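PDB 5Y2A: insect group II chitinase from Ostrinia furnacalis, which hydrolyses chitin as a family 18 glycoside hydrolase (EC 3.2.1.14), this chain being the second catalytic domain of the insect enzyme. Local coordinates for residues His52-Leu56 / Asp57-Lys61; Gly20-Pro24 / Gly25-Pro29; Phe104-His107 / Ala108-Leu112; Asn11-Trp14 / Tyr15-Asp18. All coordinates share one frame; numbering follows the deposited sequence.

Interaction 1. Residues His52-Leu56 / Asp57-Lys61; sequences HDIWL and DVENK
In the glycoside hydrolase family 18 domain, Asp53 caps the start of the short helix 54-59, and Asn60, the first residue past its end, reaches back to Trp55. Asp53 OD1 accepts from Leu56 N at 3.1 Å, met from above the carboxylate plane, while Asp53 O takes the N-H of Asp57 almost head-on at 2.7 Å. Asp57 OD2 turns back to the N-terminal side, where a water links it to His52 N. The last turn widens to a pi-type turn, and Ile54 O is shared by Val58 N and Glu59 N, each 2.9 Å away. Asn60 grips Trp55 O twice, from opposite faces of the carbonyl: by its backbone N at 2.9 Å and by ND2 at 2.8 Å, the latter nearly straight (173°). With CG anti to N (chi1 -174°) the indole lies beside its own carbonyl, and Asn60 ND2 sits over one face, 3.2 Å above the ring plane. Outside the helix, Asp53 OD2 bonds Tyr15 OH, Asp57 OD1 bonds Asn11 ND2 and Tyr37 OH of strand 34-42, Asp57 OD2 bonds Ser51 OG of strand 49-51, and Leu56 and Asp57 pack on helix 62-67.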
loop_
_atom_site.group_PDB
_atom_site.type_symbol
_atom_site.label_atom_id
_atom_site.label_comp_id
_atom_site.label_asym_id
_atom_site.label_seq_id
_atom_site.Cartn_x
_atom_site.Cartn_y
_atom_site.Cartn_z
ATOM N N HIS A 52 -16.274 0.961 -7.934
ATOM C CA HIS A 52 -15.039 0.302 -7.540
ATOM C C HIS A 52 -15.298 -0.863 -6.597
ATOM O O HIS A 52 -14.393 -1.670 -6.362
ATOM C CB HIS A 52 -14.091 1.319 -6.878
ATOM C CG HIS A 52 -12.760 0.751 -6.488
ATOM N ND1 HIS A 52 -12.441 0.420 -5.188
ATOM C CD2 HIS A 52 -11.672 0.439 -7.232
ATOM C CE1 HIS A 52 -11.211 -0.064 -5.146
ATOM N NE2 HIS A 52 -10.723 -0.063 -6.374
ATOM N N ASP A 53 -16.529 -0.995 -6.092
ATOM C CA ASP A 53 -16.868 -2.032 -5.123
ATOM C C ASP A 53 -18.352 -2.350 -5.317
ATOM O O ASP A 53 -19.219 -1.861 -4.590
ATOM C CB ASP A 53 -16.573 -1.584 -3.692
ATOM C CG ASP A 53 -16.677 -2.715 -2.689
ATOM O OD1 ASP A 53 -17.329 -3.737 -2.995
ATOM O OD2 ASP A 53 -16.098 -2.584 -1.587
ATOM N N ILE A 54 -18.634 -3.203 -6.306
ATOM C CA ILE A 54 -20.022 -3.550 -6.619
ATOM C C ILE A 54 -20.708 -4.129 -5.390
ATOM O O ILE A 54 -21.873 -3.821 -5.099
ATOM C CB ILE A 54 -20.071 -4.527 -7.810
ATOM C CG1 ILE A 54 -19.610 -3.848 -9.096
ATOM C CG2 ILE A 54 -21.472 -5.105 -7.978
ATOM C CD1 ILE A 54 -20.582 -2.811 -9.603
ATOM N N TRP A 55 -19.981 -4.936 -4.621
ATOM C CA TRP A 55 -20.594 -5.629 -3.498
ATOM C C TRP A 55 -21.099 -4.645 -2.444
ATOM O O TRP A 55 -22.214 -4.795 -1.934
ATOM C CB TRP A 55 -19.599 -6.622 -2.889
ATOM C CG TRP A 55 -20.229 -7.447 -1.834
ATOM C CD1 TRP A 55 -21.037 -8.533 -2.017
ATOM C CD2 TRP A 55 -20.157 -7.234 -0.425
ATOM N NE1 TRP A 55 -21.453 -9.021 -0.806
ATOM C CE2 TRP A 55 -20.929 -8.238 0.189
ATOM C CE3 TRP A 55 -19.506 -6.295 0.379
ATOM C CZ2 TRP A 55 -21.068 -8.331 1.566
ATOM C CZ3 TRP A 55 -19.651 -6.386 1.747
ATOM C CH2 TRP A 55 -20.423 -7.400 2.328
ATOM N N LEU A 56 -20.295 -3.634 -2.098
ATOM C CA LEU A 56 -20.755 -2.620 -1.149
ATOM C C LEU A 56 -21.662 -1.588 -1.808
ATOM O O LEU A 56 -22.759 -1.305 -1.310
ATOM C CB LEU A 56 -19.575 -1.893 -0.504
ATOM C CG LEU A 56 -18.997 -2.343 0.834
ATOM C CD1 LEU A 56 -18.154 -1.209 1.390
ATOM C CD2 LEU A 56 -20.080 -2.762 1.815
ATOM N N ASP A 57 -21.195 -0.985 -2.905
ATOM C CA ASP A 57 -21.869 0.184 -3.465
ATOM C C ASP A 57 -23.254 -0.169 -3.989
ATOM O O ASP A 57 -24.196 0.623 -3.863
ATOM C CB ASP A 57 -21.037 0.788 -4.599
ATOM C CG ASP A 57 -19.666 1.237 -4.156
ATOM O OD1 ASP A 57 -19.465 1.482 -2.945
ATOM O OD2 ASP A 57 -18.796 1.377 -5.041
ATOM N N VAL A 58 -23.387 -1.342 -4.600
ATOM C CA VAL A 58 -24.580 -1.717 -5.354
ATOM C C VAL A 58 -25.328 -2.853 -4.669
ATOM O O VAL A 58 -26.482 -2.691 -4.265
ATOM C CB VAL A 58 -24.220 -2.077 -6.811
ATOM C CG1 VAL A 58 -25.451 -2.573 -7.559
ATOM C CG2 VAL A 58 -23.615 -0.873 -7.512
ATOM N N GLU A 59 -24.673 -4.005 -4.500
ATOM C CA GLU A 59 -25.325 -5.161 -3.890
ATOM C C GLU A 59 -25.863 -4.827 -2.505
ATOM O O GLU A 59 -27.012 -5.144 -2.177
ATOM C CB GLU A 59 -24.343 -6.332 -3.810
ATOM C CG GLU A 59 -24.029 -6.989 -5.137
ATOM C CD GLU A 59 -25.266 -7.222 -5.977
ATOM O OE1 GLU A 59 -26.185 -7.923 -5.498
ATOM O OE2 GLU A 59 -25.316 -6.707 -7.115
ATOM N N ASN A 60 -25.056 -4.162 -1.683
ATOM C CA ASN A 60 -25.483 -3.776 -0.348
ATOM C C ASN A 60 -26.000 -2.344 -0.297
ATOM O O ASN A 60 -26.224 -1.810 0.796
ATOM C CB ASN A 60 -24.345 -3.995 0.650
ATOM C CG ASN A 60 -24.179 -5.459 1.009
ATOM O OD1 ASN A 60 -24.777 -5.944 1.965
ATOM N ND2 ASN A 60 -23.399 -6.181 0.213
ATOM N N LYS A 61 -26.198 -1.721 -1.461
ATOM C CA LYS A 61 -26.992 -0.499 -1.612
ATOM C C LYS A 61 -26.354 0.716 -0.939
ATOM O O LYS A 61 -27.060 1.656 -0.568
ATOM C CB LYS A 61 -28.408 -0.686 -1.051
ATOM C CG LYS A 61 -29.181 -1.879 -1.598
ATOM C CD LYS A 61 -29.498 -1.721 -3.068
ATOM C CE LYS A 61 -30.149 -2.977 -3.617
ATOM N NZ LYS A 61 -29.140 -4.009 -3.971
HETATM O O HOH W 1 -17.466 3.087 -6.329
#

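Interaction 2. Residues Gly20-Pro24 / Gly25-Pro29; sequences GKYTP and GDINP
Asp26 OD2 is gripped by Thr23 N at 2.8 Å, an almost straight bond (161°) using the anti lone pair of the carboxylate oxygen. Asp26 CG lies beside its own N and anti to its carbonyl carbon (chi1 -67°), which turns the carboxylate back toward Thr23 N. Thr23 OG1 lies 3.2 Å from the same Asp26 OD2, and a water close to that oxygen also reaches Lys21 O. In return Asp26 N donates to Thr23 O at 2.9 Å, from well above the carbonyl plane, tying residues 23 and 26 in both directions round a short 3-10 turn. Ile27 N bonds Pro24 O at 3.2 Å, and a second water joins Pro24 O to Ile27 O. Asp26 slides past Tyr22 in the opposite sense, setting CB 3.7 Å from the ring centroid and 9° off its normal, a CH-pi contact over one face. Ile27 crosses the same ring at about a right angle, its CG1 at the edge, 3.8 Å from Tyr22 CE1. Phe350 meets Tyr22 edge-to-face, while Pro24 packs on helix 62-67 and, like Ile27, on Tyr9 of strand 4-10. The bond from Thr23 N thus probably limits rotation of the carboxylate, while the methylene packs on the Tyr22 face.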
loop_
_atom_site.group_PDB
_atom_site.type_symbol
_atom_site.label_atom_id
_atom_site.label_comp_id
_atom_site.label_asym_id
_atom_site.label_seq_id
_atom_site.Cartn_x
_atom_site.Cartn_y
_atom_site.Cartn_z
ATOM N N GLY A 20 -13.249 1.164 14.215
ATOM C CA GLY A 20 -13.045 2.100 13.120
ATOM C C GLY A 20 -14.056 2.029 11.995
ATOM O O GLY A 20 -14.068 2.884 11.108
ATOM N N LYS A 21 -14.899 1.000 12.016
ATOM C CA LYS A 21 -15.849 0.773 10.936
ATOM C C LYS A 21 -16.794 1.957 10.772
ATOM O O LYS A 21 -17.372 2.448 11.743
ATOM C CB LYS A 21 -16.639 -0.504 11.226
ATOM C CG LYS A 21 -17.655 -0.883 10.171
ATOM C CD LYS A 21 -18.474 -2.074 10.641
ATOM C CE LYS A 21 -19.166 -2.772 9.477
ATOM N NZ LYS A 21 -18.261 -3.658 8.707
ATOM N N TYR A 22 -16.938 2.423 9.535
ATOM C CA TYR A 22 -17.786 3.568 9.225
ATOM C C TYR A 22 -18.728 3.180 8.098
ATOM O O TYR A 22 -18.280 2.740 7.032
ATOM C CB TYR A 22 -16.943 4.783 8.834
ATOM C CG TYR A 22 -17.690 6.105 8.847
ATOM C CD1 TYR A 22 -18.529 6.467 7.798
ATOM C CD2 TYR A 22 -17.539 6.997 9.905
ATOM C CE1 TYR A 22 -19.208 7.681 7.806
ATOM C CE2 TYR A 22 -18.206 8.214 9.921
ATOM C CZ TYR A 22 -19.039 8.548 8.870
ATOM O OH TYR A 22 -19.698 9.754 8.888
ATOM N N THR A 23 -20.030 3.341 8.335
ATOM C CA THR A 23 -21.064 2.954 7.386
ATOM C C THR A 23 -21.918 4.175 7.042
ATOM O O THR A 23 -21.787 5.226 7.690
ATOM C CB THR A 23 -21.936 1.831 7.968
ATOM O OG1 THR A 23 -22.844 2.382 8.929
ATOM C CG2 THR A 23 -21.077 0.772 8.647
ATOM N N PRO A 24 -22.787 4.091 6.031
ATOM C CA PRO A 24 -23.704 5.218 5.770
ATOM C C PRO A 24 -24.513 5.641 6.984
ATOM O O PRO A 24 -24.832 6.828 7.122
ATOM C CB PRO A 24 -24.600 4.677 4.648
ATOM C CG PRO A 24 -23.729 3.700 3.932
ATOM C CD PRO A 24 -22.900 3.044 4.995
ATOM N N GLY A 25 -24.842 4.704 7.875
ATOM C CA GLY A 25 -25.560 5.021 9.093
ATOM C C GLY A 25 -24.772 5.838 10.096
ATOM O O GLY A 25 -25.374 6.379 11.028
ATOM N N ASP A 26 -23.455 5.944 9.932
ATOM C CA ASP A 26 -22.652 6.793 10.800
ATOM C C ASP A 26 -22.621 8.247 10.345
ATOM O O ASP A 26 -22.191 9.112 11.117
ATOM C CB ASP A 26 -21.214 6.254 10.893
ATOM C CG ASP A 26 -21.141 4.916 11.610
ATOM O OD1 ASP A 26 -21.428 4.871 12.825
ATOM O OD2 ASP A 26 -20.814 3.906 10.953
ATOM N N ILE A 27 -23.056 8.544 9.121
ATOM C CA ILE A 27 -23.062 9.929 8.661
ATOM C C ILE A 27 -24.055 10.730 9.489
ATOM O O ILE A 27 -25.201 10.309 9.695
ATOM C CB ILE A 27 -23.399 10.013 7.166
ATOM C CG1 ILE A 27 -22.366 9.266 6.324
ATOM C CG2 ILE A 27 -23.461 11.474 6.722
ATOM C CD1 ILE A 27 -22.805 9.054 4.885
ATOM N N ASN A 28 -23.614 11.881 9.991
ATOM C CA ASN A 28 -24.514 12.849 10.600
ATOM C C ASN A 28 -24.788 13.925 9.557
ATOM O O ASN A 28 -23.944 14.816 9.356
ATOM C CB ASN A 28 -23.895 13.456 11.864
ATOM C CG ASN A 28 -24.832 14.424 12.580
ATOM O OD1 ASN A 28 -25.862 14.831 12.047
ATOM N ND2 ASN A 28 -24.471 14.789 13.800
ATOM N N PRO A 29 -25.933 13.892 8.863
ATOM C CA PRO A 29 -26.147 14.840 7.756
ATOM C C PRO A 29 -26.241 16.285 8.203
ATOM O O PRO A 29 -26.022 17.184 7.381
ATOM C CB PRO A 29 -27.463 14.358 7.124
ATOM C CG PRO A 29 -28.171 13.660 8.232
ATOM C CD PRO A 29 -27.092 13.010 9.073
HETATM O O HOH W 2 -20.377 1.790 12.242
HETATM O O HOH W 3 -26.860 8.496 8.376
#

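Interaction 3. Residues Phe104-His107 / Ala108-Leu112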
loop_
_atom_site.group_PDB
_atom_site.type_symbol
_atom_site.label_atom_id
_atom_site.label_comp_id
_atom_site.label_asym_id
_atom_site.label_seq_id
_atom_site.Cartn_x
_atom_site.Cartn_y
_atom_site.Cartn_z
ATOM N N PHE A 104 -18.275 9.583 -22.284
ATOM C CA PHE A 104 -18.180 9.693 -20.828
ATOM C C PHE A 104 -19.317 10.533 -20.261
ATOM O O PHE A 104 -19.974 10.137 -19.290
ATOM C CB PHE A 104 -16.826 10.294 -20.444
ATOM C CG PHE A 104 -16.658 10.534 -18.965
ATOM C CD1 PHE A 104 -17.065 11.727 -18.390
ATOM C CD2 PHE A 104 -16.089 9.563 -18.154
ATOM C CE1 PHE A 104 -16.915 11.950 -17.030
ATOM C CE2 PHE A 104 -15.929 9.777 -16.793
ATOM C CZ PHE A 104 -16.345 10.973 -16.229
ATOM N N VAL A 105 -19.559 11.703 -20.858
ATOM C CA VAL A 105 -20.550 12.639 -20.329
ATOM C C VAL A 105 -21.946 12.030 -20.376
ATOM O O VAL A 105 -22.714 12.114 -19.411
ATOM C CB VAL A 105 -20.492 13.969 -21.100
ATOM C CG1 VAL A 105 -21.679 14.850 -20.733
ATOM C CG2 VAL A 105 -19.179 14.681 -20.830
ATOM N N VAL A 106 -22.305 11.421 -21.507
ATOM C CA VAL A 106 -23.629 10.813 -21.634
ATOM C C VAL A 106 -23.810 9.701 -20.605
ATOM O O VAL A 106 -24.841 9.614 -19.929
ATOM C CB VAL A 106 -23.850 10.297 -23.067
ATOM C CG1 VAL A 106 -25.069 9.393 -23.116
ATOM C CG2 VAL A 106 -24.012 11.467 -24.022
ATOM N N HIS A 107 -22.807 8.830 -20.476
ATOM C CA HIS A 107 -22.903 7.725 -19.529
ATOM C C HIS A 107 -22.929 8.225 -18.087
ATOM O O HIS A 107 -23.658 7.680 -17.248
ATOM C CB HIS A 107 -21.738 6.756 -19.742
ATOM C CG HIS A 107 -21.672 5.663 -18.724
ATOM N ND1 HIS A 107 -21.072 5.827 -17.493
ATOM C CD2 HIS A 107 -22.129 4.389 -18.753
ATOM C CE1 HIS A 107 -21.165 4.702 -16.808
ATOM N NE2 HIS A 107 -21.802 3.813 -17.550
ATOM N N ALA A 108 -22.138 9.254 -17.780
ATOM C CA ALA A 108 -22.072 9.756 -16.411
ATOM C C ALA A 108 -23.434 10.235 -15.927
ATOM O O ALA A 108 -23.843 9.928 -14.803
ATOM C CB ALA A 108 -21.041 10.881 -16.315
ATOM N N VAL A 109 -24.164 10.968 -16.771
ATOM C CA VAL A 109 -25.477 11.475 -16.373
ATOM C C VAL A 109 -26.397 10.323 -15.982
ATOM O O VAL A 109 -27.080 10.371 -14.952
ATOM C CB VAL A 109 -26.086 12.331 -17.497
ATOM C CG1 VAL A 109 -27.551 12.624 -17.207
ATOM C CG2 VAL A 109 -25.300 13.624 -17.655
ATOM N N ASP A 110 -26.422 9.268 -16.798
ATOM C CA ASP A 110 -27.277 8.121 -16.504
ATOM C C ASP A 110 -26.808 7.378 -15.258
ATOM O O ASP A 110 -27.630 6.950 -14.438
ATOM C CB ASP A 110 -27.313 7.182 -17.708
ATOM C CG ASP A 110 -27.990 7.807 -18.907
ATOM O OD1 ASP A 110 -28.910 8.629 -18.704
ATOM O OD2 ASP A 110 -27.594 7.487 -20.047
ATOM N N PHE A 111 -25.493 7.210 -15.102
ATOM C CA PHE A 111 -24.962 6.533 -13.919
ATOM C C PHE A 111 -25.375 7.267 -12.647
ATOM O O PHE A 111 -25.861 6.656 -11.689
ATOM C CB PHE A 111 -23.437 6.434 -14.022
ATOM C CG PHE A 111 -22.811 5.488 -13.027
ATOM C CD1 PHE A 111 -22.494 5.916 -11.745
ATOM C CD2 PHE A 111 -22.521 4.179 -13.381
ATOM C CE1 PHE A 111 -21.911 5.050 -10.828
ATOM C CE2 PHE A 111 -21.934 3.308 -12.470
ATOM C CZ PHE A 111 -21.629 3.746 -11.190
ATOM N N LEU A 112 -25.204 8.587 -12.635
ATOM C CA LEU A 112 -25.523 9.372 -11.447
ATOM C C LEU A 112 -27.011 9.302 -11.123
ATOM O O LEU A 112 -27.398 9.073 -9.971
ATOM C CB LEU A 112 -25.076 10.818 -11.666
ATOM C CG LEU A 112 -23.568 10.948 -11.875
ATOM C CD1 LEU A 112 -23.220 12.307 -12.463
ATOM C CD2 LEU A 112 -22.832 10.713 -10.566
#
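Regular alpha-helical turns join the two halves of this segment of helix 98-115: Ala108 N reaches Phe104 O at 2.8 Å, Val109 N reaches Val105 O at 3.2 Å and Phe111 N reaches His107 O at 2.9 Å, each bond running from residue i+4 back to residue i. Four residues apart, His107 and Phe111 lie side by side and point the same way. The i, i+4 spacing puts both on one flank, and the like first torsions, CG anti to the backbone N in each (chi1 174° for His107, -167° for Phe111), run the rings alongside each other. They meet rim to rim, neither lying over the face of the other, with centroids 5.8 Å apart and planes inclined at 34°. The nearest approach is made by the imidazole carbon CE1 of His107, 3.7 Å from CD2 of Phe111, so the closest meeting is carbon to carbon. His107 also touches Val48. Three residues earlier in the chain, Phe104 CE1 comes within 4.3 Å of the methyl group CB of Ala108, a looser apolar touch. Val109 packs against the backbone, its CG2 lying 3.5 Å from Val105 O. Ile49 of strand 49-51 touches Phe104, Ala108 and Phe111, and strand 75-81 is met through Leu80 by Phe104 and through Leu78 by Phe111 and Leu112. On another flank Val105 rests on Leu152 and Ala155 of helix 141-159. Such apolar faces, turned partly to the strands and partly to a neighbouring helix, are characteristic of the outer helices of the TIM barrel of family 18 glycoside hydrolases.

Interaction 4. Residues Asn11-Trp14 / Tyr15-Asp18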
loop_
_atom_site.group_PDB
_atom_site.type_symbol
_atom_site.label_atom_id
_atom_site.label_comp_id
_atom_site.label_asym_id
_atom_site.label_seq_id
_atom_site.Cartn_x
_atom_site.Cartn_y
_atom_site.Cartn_z
ATOM N N ASN A 11 -16.043 4.706 0.902
ATOM C CA ASN A 11 -16.691 3.397 0.938
ATOM C C ASN A 11 -15.790 2.318 1.552
ATOM O O ASN A 11 -16.301 1.355 2.131
ATOM C CB ASN A 11 -17.233 3.025 -0.455
ATOM C CG ASN A 11 -16.160 2.782 -1.499
ATOM O OD1 ASN A 11 -14.997 3.131 -1.333
ATOM N ND2 ASN A 11 -16.584 2.240 -2.638
ATOM N N TRP A 12 -14.470 2.435 1.422
ATOM C CA TRP A 12 -13.566 1.436 1.997
ATOM C C TRP A 12 -13.442 1.508 3.524
ATOM O O TRP A 12 -12.823 0.618 4.119
ATOM C CB TRP A 12 -12.186 1.549 1.349
ATOM C CG TRP A 12 -11.434 2.813 1.638
ATOM C CD1 TRP A 12 -10.573 3.043 2.677
ATOM C CD2 TRP A 12 -11.473 4.027 0.874
ATOM N NE1 TRP A 12 -10.066 4.321 2.600
ATOM C CE2 TRP A 12 -10.606 4.948 1.505
ATOM C CE3 TRP A 12 -12.158 4.424 -0.281
ATOM C CZ2 TRP A 12 -10.398 6.241 1.014
ATOM C CZ3 TRP A 12 -11.960 5.713 -0.763
ATOM C CH2 TRP A 12 -11.083 6.604 -0.118
ATOM N N ALA A 13 -14.030 2.509 4.184
ATOM C CA ALA A 13 -14.008 2.562 5.646
ATOM C C ALA A 13 -14.838 1.462 6.290
ATOM O O ALA A 13 -14.796 1.315 7.518
ATOM C CB ALA A 13 -14.484 3.927 6.144
ATOM N N TRP A 14 -15.667 0.767 5.512
ATOM C CA TRP A 14 -16.395 -0.387 6.023
ATOM C C TRP A 14 -15.456 -1.551 6.337
ATOM O O TRP A 14 -15.732 -2.346 7.244
ATOM C CB TRP A 14 -17.454 -0.794 4.997
ATOM C CG TRP A 14 -18.423 -1.831 5.473
ATOM C CD1 TRP A 14 -19.608 -1.614 6.116
ATOM C CD2 TRP A 14 -18.304 -3.249 5.316
ATOM N NE1 TRP A 14 -20.226 -2.812 6.381
ATOM C CE2 TRP A 14 -19.446 -3.831 5.899
ATOM C CE3 TRP A 14 -17.338 -4.083 4.746
ATOM C CZ2 TRP A 14 -19.648 -5.210 5.931
ATOM C CZ3 TRP A 14 -17.540 -5.451 4.776
ATOM C CH2 TRP A 14 -18.686 -6.000 5.364
ATOM N N TYR A 15 -14.346 -1.661 5.604
ATOM C CA TYR A 15 -13.407 -2.780 5.736
ATOM C C TYR A 15 -12.374 -2.482 6.822
ATOM O O TYR A 15 -11.167 -2.475 6.598
ATOM C CB TYR A 15 -12.724 -3.057 4.400
ATOM C CG TYR A 15 -13.666 -3.370 3.258
ATOM C CD1 TYR A 15 -14.306 -4.595 3.183
ATOM C CD2 TYR A 15 -13.879 -2.460 2.233
ATOM C CE1 TYR A 15 -15.157 -4.899 2.148
ATOM C CE2 TYR A 15 -14.732 -2.759 1.178
ATOM C CZ TYR A 15 -15.370 -3.986 1.150
ATOM O OH TYR A 15 -16.219 -4.317 0.124
ATOM N N ARG A 16 -12.877 -2.208 8.015
ATOM C CA ARG A 16 -12.065 -1.725 9.117
ATOM C C ARG A 16 -12.487 -2.424 10.394
ATOM O O ARG A 16 -13.668 -2.760 10.550
ATOM C CB ARG A 16 -12.226 -0.211 9.294
ATOM C CG ARG A 16 -10.938 0.552 9.307
ATOM C CD ARG A 16 -11.184 2.025 9.085
ATOM N NE ARG A 16 -10.691 2.439 7.780
ATOM C CZ ARG A 16 -10.744 3.682 7.326
ATOM N NH1 ARG A 16 -11.262 4.640 8.082
ATOM N NH2 ARG A 16 -10.275 3.968 6.119
ATOM N N PRO A 17 -11.565 -2.617 11.345
ATOM C CA PRO A 17 -11.946 -3.288 12.593
ATOM C C PRO A 17 -13.065 -2.498 13.254
ATOM O O PRO A 17 -13.161 -1.278 13.098
ATOM C CB PRO A 17 -10.658 -3.258 13.427
ATOM C CG PRO A 17 -9.552 -3.153 12.412
ATOM C CD PRO A 17 -10.114 -2.356 11.268
ATOM N N ASP A 18 -13.923 -3.219 13.982
ATOM C CA ASP A 18 -15.208 -2.668 14.418
ATOM C C ASP A 18 -15.118 -1.260 14.991
ATOM O O ASP A 18 -15.984 -0.424 14.713
ATOM C CB ASP A 18 -15.878 -3.601 15.426
ATOM C CG ASP A 18 -16.478 -4.829 14.770
ATOM O OD1 ASP A 18 -16.732 -4.780 13.544
ATOM O OD2 ASP A 18 -16.711 -5.834 15.476
HETATM O O HOH W 4 -10.309 0.840 5.371
#
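Trp14 and Tyr15 form the tight half of this contact, in the loop that follows strand 4-10 of the family 18 TIM barrel, where a 3-10 turn (11-14) runs into an inverse gamma turn centred on Tyr15. The two rings make an offset edge-to-face pair, the rim of the indole directed at the phenol face, with six-membered centroids 5.2 Å apart and planes at 86°; Trp14 CE3 comes to 3.4 Å from Tyr15 CD1. With CG of Tyr15 beside its own N (chi1 -58°), the phenol turns a face to the Trp14 rim. Its polar end is held by Asp53, and Trp55 of the second subunit meets its ring. The backbone supports the turn through Tyr15 N to Trp12 O at 3.1 Å and a weak bond from Arg16 N to Trp14 O.

The looser side is that of Trp12, which is exposed; Arg16 beside it is buried and salt-bridged through NH1 to Asp346. The two side chains run together with ring and guanidinium planes 66° apart, and NH2 of Arg16 stands obliquely by the indole, 3.5 Å from Trp12 NE1. Ala13 lies against one guanidinium face, its CA 3.8 Å above the plane. A water bridges the two residues, accepting from Arg16 NE at 2.9 Å and donating to the carbonyl Trp12 O at 2.8 Å.

How the interactions relate
Interactions 1, 2 and 4 form a connected patch, and interaction 4 is its middle member. Its centre is about 13 Å from that of interaction 1 and about 10 Å from that of interaction 2. It is joined to interaction 1 by the edge-to-face meeting of Trp14 with Trp55 of the same chain and by Leu56 packing on Trp14 and Tyr15, and to interaction 2 by a probable hydrogen bond of 3.1 Å from Tyr22 N to Ala13 O. Lys21 adds a cation-pi contact with Trp14. Interactions 1 and 2 do not touch, their nearest atoms being about 6 Å apart. Interaction 3 stands apart on helix 98-115, its nearest atoms about 6 Å from interaction 1. The glycan seen at Tyr212, Asn225 and Asn229 involves none of the four.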